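Local atomic coordinates of activator of Hsp90 ATPase homologue 1/2-like C-terminal domain-containing protein (Staphylococcus saprophyticus subsp. saprophyticus, PDB entry 3Q6A), a protein that is of unknown function but belongs to the AHA1 family, in the Bet v 1-like superfamily, many members of which bind hydrophobic ligands. Residues V9-R13 / E14-E18; Y114-S117 / C118-V121. One frame throughout, in Å; residues are numbered along the deposited sequence.

Interaction 1: residues V9-R13 / E14-E18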
loop_
_atom_site.group_PDB
_atom_site.type_symbol
_atom_site.label_atom_id
_atom_site.label_comp_id
_atom_site.label_asym_id
_atom_site.label_seq_id
_atom_site.Cartn_x
_atom_site.Cartn_y
_atom_site.Cartn_z
ATOM N N VAL D 9 11.433 5.881 -0.976
ATOM C CA VAL D 9 11.302 6.581 0.293
ATOM C C VAL D 9 12.321 7.725 0.244
ATOM O O VAL D 9 13.520 7.491 0.084
ATOM C CB VAL D 9 11.607 5.676 1.493
ATOM C CG1 VAL D 9 11.251 6.406 2.754
ATOM C CG2 VAL D 9 10.811 4.357 1.389
ATOM N N ASP D 10 11.835 8.954 0.400
ATOM C CA ASP D 10 12.682 10.146 0.286
ATOM C C ASP D 10 13.582 10.526 1.463
ATOM O O ASP D 10 13.556 11.669 1.943
ATOM C CB ASP D 10 11.811 11.351 -0.097
ATOM C CG ASP D 10 11.072 11.156 -1.417
ATOM O OD1 ASP D 10 11.416 10.244 -2.205
ATOM O OD2 ASP D 10 10.138 11.943 -1.690
ATOM N N VAL D 11 14.372 9.561 1.932
ATOM C CA VAL D 11 15.325 9.787 3.021
ATOM C C VAL D 11 16.553 8.954 2.691
ATOM O O VAL D 11 16.483 8.073 1.847
ATOM C CB VAL D 11 14.790 9.344 4.406
ATOM C CG1 VAL D 11 13.597 10.187 4.807
ATOM C CG2 VAL D 11 14.435 7.877 4.381
ATOM N N PRO D 12 17.702 9.241 3.334
ATOM C CA PRO D 12 18.921 8.474 3.058
ATOM C C PRO D 12 18.770 6.992 3.404
ATOM O O PRO D 12 18.050 6.629 4.329
ATOM C CB PRO D 12 19.979 9.164 3.924
ATOM C CG PRO D 12 19.484 10.576 3.997
ATOM C CD PRO D 12 17.990 10.367 4.232
ATOM N N ARG D 13 19.481 6.163 2.643
ATOM C CA ARG D 13 19.474 4.713 2.779
ATOM C C ARG D 13 19.735 4.227 4.199
ATOM O O ARG D 13 19.091 3.278 4.657
ATOM C CB ARG D 13 20.505 4.120 1.815
ATOM C CG ARG D 13 20.409 2.630 1.638
ATOM C CD ARG D 13 21.389 2.151 0.594
ATOM N NE ARG D 13 22.765 2.454 0.968
ATOM C CZ ARG D 13 23.829 1.888 0.406
ATOM N NH1 ARG D 13 23.673 0.986 -0.556
ATOM N NH2 ARG D 13 25.045 2.228 0.804
ATOM N N GLU D 14 20.673 4.872 4.894
ATOM C CA GLU D 14 20.999 4.492 6.263
ATOM C C GLU D 14 19.775 4.624 7.149
ATOM O O GLU D 14 19.495 3.756 7.976
ATOM C CB GLU D 14 22.115 5.378 6.845
ATOM C CG GLU D 14 23.473 5.274 6.167
ATOM C CD GLU D 14 23.490 5.895 4.786
ATOM O OE1 GLU D 14 22.652 6.797 4.539
ATOM O OE2 GLU D 14 24.348 5.492 3.962
ATOM N N THR D 15 19.038 5.714 6.970
ATOM C CA THR D 15 17.855 5.971 7.771
ATOM C C THR D 15 16.759 4.930 7.557
ATOM O O THR D 15 16.073 4.550 8.501
ATOM C CB THR D 15 17.264 7.358 7.467
ATOM O OG1 THR D 15 18.237 8.365 7.762
ATOM C CG2 THR D 15 16.020 7.601 8.318
ATOM N N VAL D 16 16.596 4.482 6.320
ATOM C CA VAL D 16 15.579 3.477 6.021
ATOM C C VAL D 16 16.018 2.137 6.626
ATOM O O VAL D 16 15.217 1.429 7.230
ATOM C CB VAL D 16 15.382 3.308 4.499
ATOM C CG1 VAL D 16 14.318 2.238 4.229
ATOM C CG2 VAL D 16 14.954 4.647 3.871
ATOM N N PHE D 17 17.295 1.800 6.465
ATOM C CA PHE D 17 17.842 0.556 7.005
ATOM C C PHE D 17 17.606 0.530 8.509
ATOM O O PHE D 17 17.117 -0.460 9.056
ATOM C CB PHE D 17 19.347 0.466 6.709
ATOM C CG PHE D 17 20.031 -0.732 7.338
ATOM C CD1 PHE D 17 20.019 -1.976 6.706
ATOM C CD2 PHE D 17 20.676 -0.608 8.566
ATOM C CE1 PHE D 17 20.648 -3.085 7.295
ATOM C CE2 PHE D 17 21.303 -1.706 9.162
ATOM C CZ PHE D 17 21.288 -2.944 8.523
ATOM N N GLU D 18 17.936 1.636 9.173
ATOM C CA GLU D 18 17.766 1.745 10.612
ATOM C C GLU D 18 16.320 1.574 11.055
ATOM O O GLU D 18 16.060 1.077 12.150
ATOM C CB GLU D 18 18.283 3.092 11.119
ATOM C CG GLU D 18 19.805 3.223 11.162
ATOM C CD GLU D 18 20.477 2.217 12.101
ATOM O OE1 GLU D 18 20.105 2.158 13.294
ATOM O OE2 GLU D 18 21.377 1.492 11.639
#
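Val11 and Val16 meet methyl to methyl where the chain leaves strand 3-9 and turns into helix 13-21. Their CG2 atoms lie only 3.3 Å apart, tighter than ordinary carbon-carbon contact. Val11 puts CG2 there by setting it between its own backbone N and carbonyl carbon (chi1 -65°), while CG1 stands opposite the carbonyl. Val9 joins more loosely, its CB 4.2 Å from the same Val16 CG2.

The first turn of the helix closes on Pro12, which occupies the N-cap position. Its carbonyl oxygen takes two amides: Val16 N at 3.3 Å, and Thr15 N, a weak bond bent to 121° at the hydrogen. One residue on, Phe17 N reaches Arg13 O at 2.9 Å and completes a regular helical bond. The Pro12 ring and the Thr15 side chain run alongside each other, with CD 4.1 Å from OG1. Glu14 folds back over this start of the helix, its chain bent at chi2 (71°), which brings OE1 to 3.6 Å from Pro12 CB. Its other oxygen, OE2, stays 4.5 Å from Arg13 NE, near an opposite charge but beyond a salt bridge.

Before the proline, Asp10 centres an inverse gamma turn that redirects the chain, and its N is hydrogen-bonded to Glu124. Strand 87-94 lies beneath: Thr88 bonds Val11 O through its hydroxyl and pairs with the Val9 backbone. Leu123 of helix 102-125 packs on Val9, Val11, Thr15 and Val16, and Val90 on Val9 and Val16, so the apolar side of the turn packs against both the end of the long helix and the sheet.

Interaction 2: residues Y114-S117 / C118-V121; sequences YMLS and CLKV
The Tyr114 ring carries the Cys118 sulfur on one face. SG sits 3.6 Å from the ring centroid and 19° off the ring normal, displaced toward the rim on the hydroxyl side, where CZ is its closest ring atom at 3.5 Å. This is a sulfur-aromatic contact between residues four apart on one helix. Two torsions build it: Tyr114 extends CG away from its backbone N (chi1 -175°), leaning the ring toward the next turn, while Cys118 turns SG opposite its own carbonyl (chi1 -69°), back toward the preceding turn.

Beneath these side chains the backbone is plain alpha-helix. Cys118 N bonds Tyr114 O at 2.9 Å, and the next three amides follow the same i to i+4 pattern, ending with Val121 N on Ser117 O at 3.1 Å. Leu116 and Leu119 leave the helix side by side, pointing the same way, with their CD2 methyls 4.0 Å apart. Three polar ends find partners beyond this stretch: the Tyr114 hydroxyl is held by the carbonyl of Arg130, which helps fix the ring's position, Ser117 OG is hydrogen-bonded to the carbonyl oxygen of Val113, one turn earlier, and Lys120 NZ forms a salt bridge with Glu124 and a hydrogen bond with the carbonyl of Gln8.

Each helix side has its own neighbour: Leu116 packs on Thr5, Met7, Val90 and Thr92 of the sheet, whereas Leu119 and Met115, a selenomethionine, meet Phe20 of helix 13-21 and Phe29. Tyr114, Ser117 and Val121 face the second subunit, where Ser117 meets Ser117 and Val121 meets Val121 of that chain.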
loop_
_atom_site.group_PDB
_atom_site.type_symbol
_atom_site.label_atom_id
_atom_site.label_comp_id
_atom_site.label_asym_id
_atom_site.label_seq_id
_atom_site.Cartn_x
_atom_site.Cartn_y
_atom_site.Cartn_z
ATOM N N TYR D 114 1.433 -2.652 1.528
ATOM C CA TYR D 114 0.966 -1.877 2.671
ATOM C C TYR D 114 2.121 -1.551 3.641
ATOM O O TYR D 114 2.288 -0.409 4.053
ATOM C CB TYR D 114 -0.128 -2.646 3.415
ATOM C CG TYR D 114 -0.742 -1.845 4.527
ATOM C CD1 TYR D 114 -1.361 -0.623 4.271
ATOM C CD2 TYR D 114 -0.679 -2.287 5.849
ATOM C CE1 TYR D 114 -1.904 0.149 5.313
ATOM C CE2 TYR D 114 -1.221 -1.520 6.898
ATOM C CZ TYR D 114 -1.828 -0.310 6.620
ATOM O OH TYR D 114 -2.379 0.433 7.647
HETATM N N MSE D 115 2.909 -2.555 4.023
HETATM C CA MSE D 115 4.011 -2.287 4.952
HETATM C C MSE D 115 4.957 -1.203 4.419
HETATM O O MSE D 115 5.372 -0.315 5.166
HETATM C CB MSE D 115 4.813 -3.570 5.245
HETATM C CG MSE D 115 6.006 -3.398 6.248
HETATM SE SE MSE D 115 7.590 -2.791 5.532
HETATM C CE MSE D 115 8.122 -4.245 4.740
ATOM N N LEU D 116 5.279 -1.272 3.135
ATOM C CA LEU D 116 6.201 -0.308 2.522
ATOM C C LEU D 116 5.557 1.074 2.456
ATOM O O LEU D 116 6.253 2.095 2.508
ATOM C CB LEU D 116 6.639 -0.808 1.122
ATOM C CG LEU D 116 7.572 -2.036 1.156
ATOM C CD1 LEU D 116 7.799 -2.605 -0.242
ATOM C CD2 LEU D 116 8.905 -1.617 1.794
ATOM N N SER D 117 4.225 1.121 2.348
ATOM C CA SER D 117 3.519 2.406 2.325
ATOM C C SER D 117 3.562 3.000 3.716
ATOM O O SER D 117 3.750 4.199 3.878
ATOM C CB SER D 117 2.050 2.227 1.893
ATOM O OG SER D 117 2.007 1.756 0.563
ATOM N N CYS D 118 3.375 2.159 4.726
ATOM C CA CYS D 118 3.444 2.615 6.110
ATOM C C CYS D 118 4.878 3.089 6.370
ATOM O O CYS D 118 5.098 4.081 7.058
ATOM C CB CYS D 118 3.117 1.472 7.062
ATOM S SG CYS D 118 1.395 0.941 7.000
ATOM N N LEU D 119 5.844 2.356 5.828
ATOM C CA LEU D 119 7.252 2.723 5.988
ATOM C C LEU D 119 7.496 4.135 5.436
ATOM O O LEU D 119 8.053 5.002 6.123
ATOM C CB LEU D 119 8.136 1.724 5.250
ATOM C CG LEU D 119 9.622 2.082 5.195
ATOM C CD1 LEU D 119 10.207 2.036 6.612
ATOM C CD2 LEU D 119 10.344 1.161 4.247
ATOM N N LYS D 120 7.061 4.356 4.201
ATOM C CA LYS D 120 7.241 5.634 3.511
ATOM C C LYS D 120 6.645 6.800 4.295
ATOM O O LYS D 120 7.287 7.857 4.475
ATOM C CB LYS D 120 6.632 5.540 2.109
ATOM C CG LYS D 120 6.798 6.796 1.240
ATOM C CD LYS D 120 6.105 6.643 -0.105
ATOM C CE LYS D 120 6.264 7.897 -0.982
ATOM N NZ LYS D 120 7.691 8.121 -1.447
ATOM N N VAL D 121 5.426 6.610 4.789
ATOM C CA VAL D 121 4.768 7.652 5.559
ATOM C C VAL D 121 5.492 7.939 6.876
ATOM O O VAL D 121 5.656 9.097 7.267
ATOM C CB VAL D 121 3.323 7.262 5.890
ATOM C CG1 VAL D 121 2.680 8.346 6.741
ATOM C CG2 VAL D 121 2.545 7.045 4.597
#

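In the fold
From the N terminus, strand 3-9 runs along the edge of the sheet within this chain and ends in interaction 1, which turns it directly into helix 13-21. The chain then builds the remaining strands of the antiparallel sheet before helix 102-125, whose C-terminal half holds interaction 2. Both contacts are local and follow in series, neither nested nor crossed, with centres about 13 Å apart. They nevertheless touch in space: Val16 CG1 meets Leu119 CD2 at 4.1 Å, and Val9 packs against Lys120. The short helix and the long one thus share one hydrophobic layer with the sheet, consistent with the helix-grip fold, while another side of the long helix, at interaction 2, meets the second subunit.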